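Local coordinates for ABC transporter, substrate binding protein (Mannopine) (Agrobacterium fabrum, PDB 5L9S) that probably serves as the periplasmic substrate-binding protein of an ABC transporter that takes up mannopine, at residues Pro143-Leu152 against Ile310-Trp321. Sequence-based numbering, arbitrary orientation.
Sequences PNFDDPWRVL and INANMGMLVQRW
Trp321 and Pro148 run past each other in opposite directions, the proline against one face of the indole. Pro148 CB sits over the bond between Trp321 CD2 and CE3, 3.5 Å from each, toward the rim of the ring system. With chi1 at -179°, the Trp321 side chain extends away from its own backbone N, bringing the indole over the loop 144-148. There Trp321 NE1 donates to Asn144 OD1 at 3.2 Å. The bond is nearly straight (163°) and runs close to the indole plane and in the carbonyl plane of the amide, which, with Pro148 on the face, helps to hold the ring's rotation. Val151 CG1 reaches Trp321 CH2, 3.6 Å away. The C-terminal helix 307-325 thus packs on the loop joining strand 140-143 to helix 149-158, in one lobe of a two-lobed periplasmic binding protein. Asp147 caps that second helix: its OD1 accepts from Trp149 N at 2.9 Å. Leu317 CB faces Pro148 CD, while Leu317 CD1 reaches Trp149 CB and Leu317 CD2 reaches Leu152 CD1. Farther along, Ile310 CD1 stands over the six-membered ring of Trp149, 3.8 Å from its centroid, a CH-pi contact. Ile67 touches both of these side chains. Asp146, whose backbone O meets Val318 CG2, pairs its carboxylate with Arg190 in a salt bridge.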
# COMPACT_ATOMS: atom_id res chain seq x y z
N PRO A 143 11.18 2.05 9.72
CA PRO A 143 11.60 2.85 8.55
C PRO A 143 11.87 4.30 8.93
O PRO A 143 11.29 4.85 9.87
CB PRO A 143 10.42 2.76 7.60
CG PRO A 143 9.26 2.41 8.43
CD PRO A 143 9.76 1.65 9.62
N ASN A 144 12.80 4.88 8.22
CA ASN A 144 13.14 6.28 8.36
C ASN A 144 13.10 6.93 6.99
O ASN A 144 14.13 7.23 6.37
CB ASN A 144 14.46 6.51 9.11
CG ASN A 144 14.92 7.95 9.10
OD1 ASN A 144 14.14 8.89 9.34
ND2 ASN A 144 16.18 8.14 8.73
N PHE A 145 11.88 7.03 6.49
CA PHE A 145 11.57 7.75 5.28
C PHE A 145 10.70 8.91 5.77
O PHE A 145 10.24 8.88 6.92
CB PHE A 145 10.95 6.89 4.16
CG PHE A 145 10.06 5.72 4.51
CD1 PHE A 145 8.92 5.90 5.29
CD2 PHE A 145 10.29 4.46 3.94
CE1 PHE A 145 8.07 4.83 5.55
CE2 PHE A 145 9.43 3.40 4.19
CZ PHE A 145 8.32 3.59 4.98
N ASP A 146 10.59 9.97 4.95
CA ASP A 146 9.97 11.25 5.26
C ASP A 146 8.59 11.21 5.96
O ASP A 146 8.38 12.05 6.84
CB ASP A 146 9.93 12.15 4.02
CG ASP A 146 11.30 12.70 3.67
OD1 ASP A 146 11.94 13.34 4.55
OD2 ASP A 146 11.74 12.51 2.52
N ASP A 147 7.68 10.28 5.64
CA ASP A 147 6.43 10.29 6.41
C ASP A 147 6.45 9.24 7.52
O ASP A 147 6.56 8.04 7.24
CB ASP A 147 5.14 10.20 5.56
CG ASP A 147 3.86 10.70 6.24
OD1 ASP A 147 3.65 10.37 7.43
OD2 ASP A 147 3.03 11.35 5.56
N PRO A 148 6.31 9.69 8.79
CA PRO A 148 6.34 8.75 9.92
C PRO A 148 4.98 8.20 10.41
O PRO A 148 4.93 7.56 11.46
CB PRO A 148 6.93 9.64 11.01
CG PRO A 148 6.30 10.98 10.75
CD PRO A 148 6.21 11.09 9.27
N TRP A 149 3.88 8.52 9.71
CA TRP A 149 2.54 8.19 10.22
C TRP A 149 2.38 6.73 10.70
O TRP A 149 1.71 6.52 11.72
CB TRP A 149 1.43 8.60 9.23
CG TRP A 149 1.23 7.72 8.04
CD1 TRP A 149 1.75 7.89 6.78
CD2 TRP A 149 0.40 6.54 7.97
NE1 TRP A 149 1.31 6.89 5.95
CE2 TRP A 149 0.47 6.05 6.65
CE3 TRP A 149 -0.39 5.85 8.92
CZ2 TRP A 149 -0.26 4.93 6.24
CZ3 TRP A 149 -1.10 4.73 8.50
CH2 TRP A 149 -1.06 4.31 7.17
N ARG A 150 2.99 5.74 9.98
CA ARG A 150 2.91 4.32 10.35
C ARG A 150 3.75 4.01 11.59
O ARG A 150 3.43 3.09 12.32
CB ARG A 150 3.38 3.44 9.20
CG ARG A 150 2.39 3.21 8.08
CD ARG A 150 3.12 2.26 7.20
NE ARG A 150 3.04 2.55 5.77
CZ ARG A 150 3.67 3.54 5.15
NH1 ARG A 150 4.35 4.44 5.84
NH2 ARG A 150 3.56 3.68 3.84
N VAL A 151 4.85 4.73 11.78
CA VAL A 151 5.71 4.56 12.96
C VAL A 151 4.95 5.11 14.20
O VAL A 151 4.93 4.47 15.25
CB VAL A 151 7.11 5.21 12.76
CG1 VAL A 151 7.91 5.26 14.05
CG2 VAL A 151 7.90 4.46 11.70
N LEU A 152 4.31 6.29 14.03
CA LEU A 152 3.50 6.97 15.03
C LEU A 152 2.25 6.17 15.40
O LEU A 152 1.98 5.98 16.58
CB LEU A 152 3.12 8.39 14.52
CG LEU A 152 4.29 9.39 14.33
CD1 LEU A 152 3.79 10.72 13.81
CD2 LEU A 152 5.04 9.62 15.63
N ILE A 310 -3.94 12.23 7.04
CA ILE A 310 -2.52 12.18 6.68
C ILE A 310 -2.11 13.38 5.79
O ILE A 310 -1.09 14.02 6.08
CB ILE A 310 -2.11 10.80 6.07
CG1 ILE A 310 -2.33 9.66 7.10
CG2 ILE A 310 -0.64 10.82 5.58
CD1 ILE A 310 -2.54 8.33 6.51
N ASN A 311 -2.92 13.71 4.75
CA ASN A 311 -2.65 14.82 3.83
C ASN A 311 -2.73 16.17 4.50
O ASN A 311 -1.88 17.03 4.24
CB ASN A 311 -3.56 14.78 2.61
CG ASN A 311 -3.15 13.76 1.60
OD1 ASN A 311 -2.11 13.88 0.92
ND2 ASN A 311 -3.97 12.72 1.50
N ALA A 312 -3.72 16.35 5.37
CA ALA A 312 -3.89 17.60 6.11
C ALA A 312 -2.78 17.84 7.13
O ALA A 312 -2.39 19.00 7.34
CB ALA A 312 -5.24 17.62 6.81
N ASN A 313 -2.26 16.75 7.76
CA ASN A 313 -1.23 16.89 8.80
C ASN A 313 0.19 16.52 8.33
O ASN A 313 1.11 16.53 9.15
CB ASN A 313 -1.64 16.12 10.05
CG ASN A 313 -2.90 16.64 10.68
OD1 ASN A 313 -2.88 17.57 11.49
ND2 ASN A 313 -4.04 16.08 10.30
N MET A 314 0.37 16.31 7.03
CA MET A 314 1.64 15.95 6.38
C MET A 314 2.85 16.85 6.71
O MET A 314 3.89 16.32 7.11
CB MET A 314 1.44 15.86 4.86
CG MET A 314 1.76 14.52 4.30
SD MET A 314 3.52 14.22 4.51
CE MET A 314 3.85 13.23 3.02
N GLY A 315 2.71 18.16 6.49
CA GLY A 315 3.77 19.14 6.74
C GLY A 315 4.27 19.11 8.17
O GLY A 315 5.47 18.95 8.41
N MET A 316 3.32 19.21 9.12
CA MET A 316 3.54 19.15 10.56
C MET A 316 4.33 17.89 10.93
O MET A 316 5.31 18.00 11.67
CB MET A 316 2.19 19.20 11.32
CG MET A 316 2.31 19.35 12.82
SD MET A 316 2.18 17.77 13.70
CE MET A 316 1.88 18.35 15.39
N LEU A 317 3.90 16.71 10.41
CA LEU A 317 4.50 15.40 10.67
C LEU A 317 5.96 15.29 10.27
O LEU A 317 6.79 14.91 11.10
CB LEU A 317 3.68 14.26 10.04
CG LEU A 317 2.29 13.94 10.59
CD1 LEU A 317 1.70 12.72 9.88
CD2 LEU A 317 2.32 13.73 12.09
N VAL A 318 6.29 15.65 9.00
CA VAL A 318 7.64 15.66 8.43
C VAL A 318 8.56 16.60 9.26
O VAL A 318 9.67 16.20 9.62
CB VAL A 318 7.61 16.02 6.91
CG1 VAL A 318 9.01 16.26 6.36
CG2 VAL A 318 6.89 14.95 6.11
N GLN A 319 8.05 17.81 9.60
CA GLN A 319 8.76 18.79 10.42
C GLN A 319 9.10 18.16 11.78
O GLN A 319 10.27 18.03 12.13
CB GLN A 319 7.89 20.04 10.64
CG GLN A 319 8.03 21.15 9.60
CD GLN A 319 7.37 22.44 10.05
OE1 GLN A 319 6.55 22.47 10.99
NE2 GLN A 319 7.72 23.55 9.40
N ARG A 320 8.06 17.73 12.52
CA ARG A 320 8.15 17.11 13.83
C ARG A 320 9.04 15.88 13.87
O ARG A 320 9.73 15.69 14.86
CB ARG A 320 6.76 16.79 14.37
CG ARG A 320 6.24 17.88 15.28
CD ARG A 320 6.05 17.34 16.67
NE ARG A 320 4.64 17.39 17.02
CZ ARG A 320 4.12 16.94 18.16
NH1 ARG A 320 2.82 17.03 18.38
NH2 ARG A 320 4.91 16.38 19.08
N TRP A 321 9.04 15.06 12.81
CA TRP A 321 9.87 13.84 12.75
C TRP A 321 11.35 14.15 12.54
O TRP A 321 12.18 13.64 13.30
CB TRP A 321 9.35 12.87 11.67
CG TRP A 321 10.13 11.59 11.55
CD1 TRP A 321 11.06 11.29 10.60
CD2 TRP A 321 10.03 10.44 12.40
NE1 TRP A 321 11.54 10.02 10.80
CE2 TRP A 321 10.95 9.48 11.91
CE3 TRP A 321 9.25 10.12 13.52
CZ2 TRP A 321 11.12 8.23 12.53
CZ3 TRP A 321 9.39 8.87 14.09
CH2 TRP A 321 10.33 7.95 13.61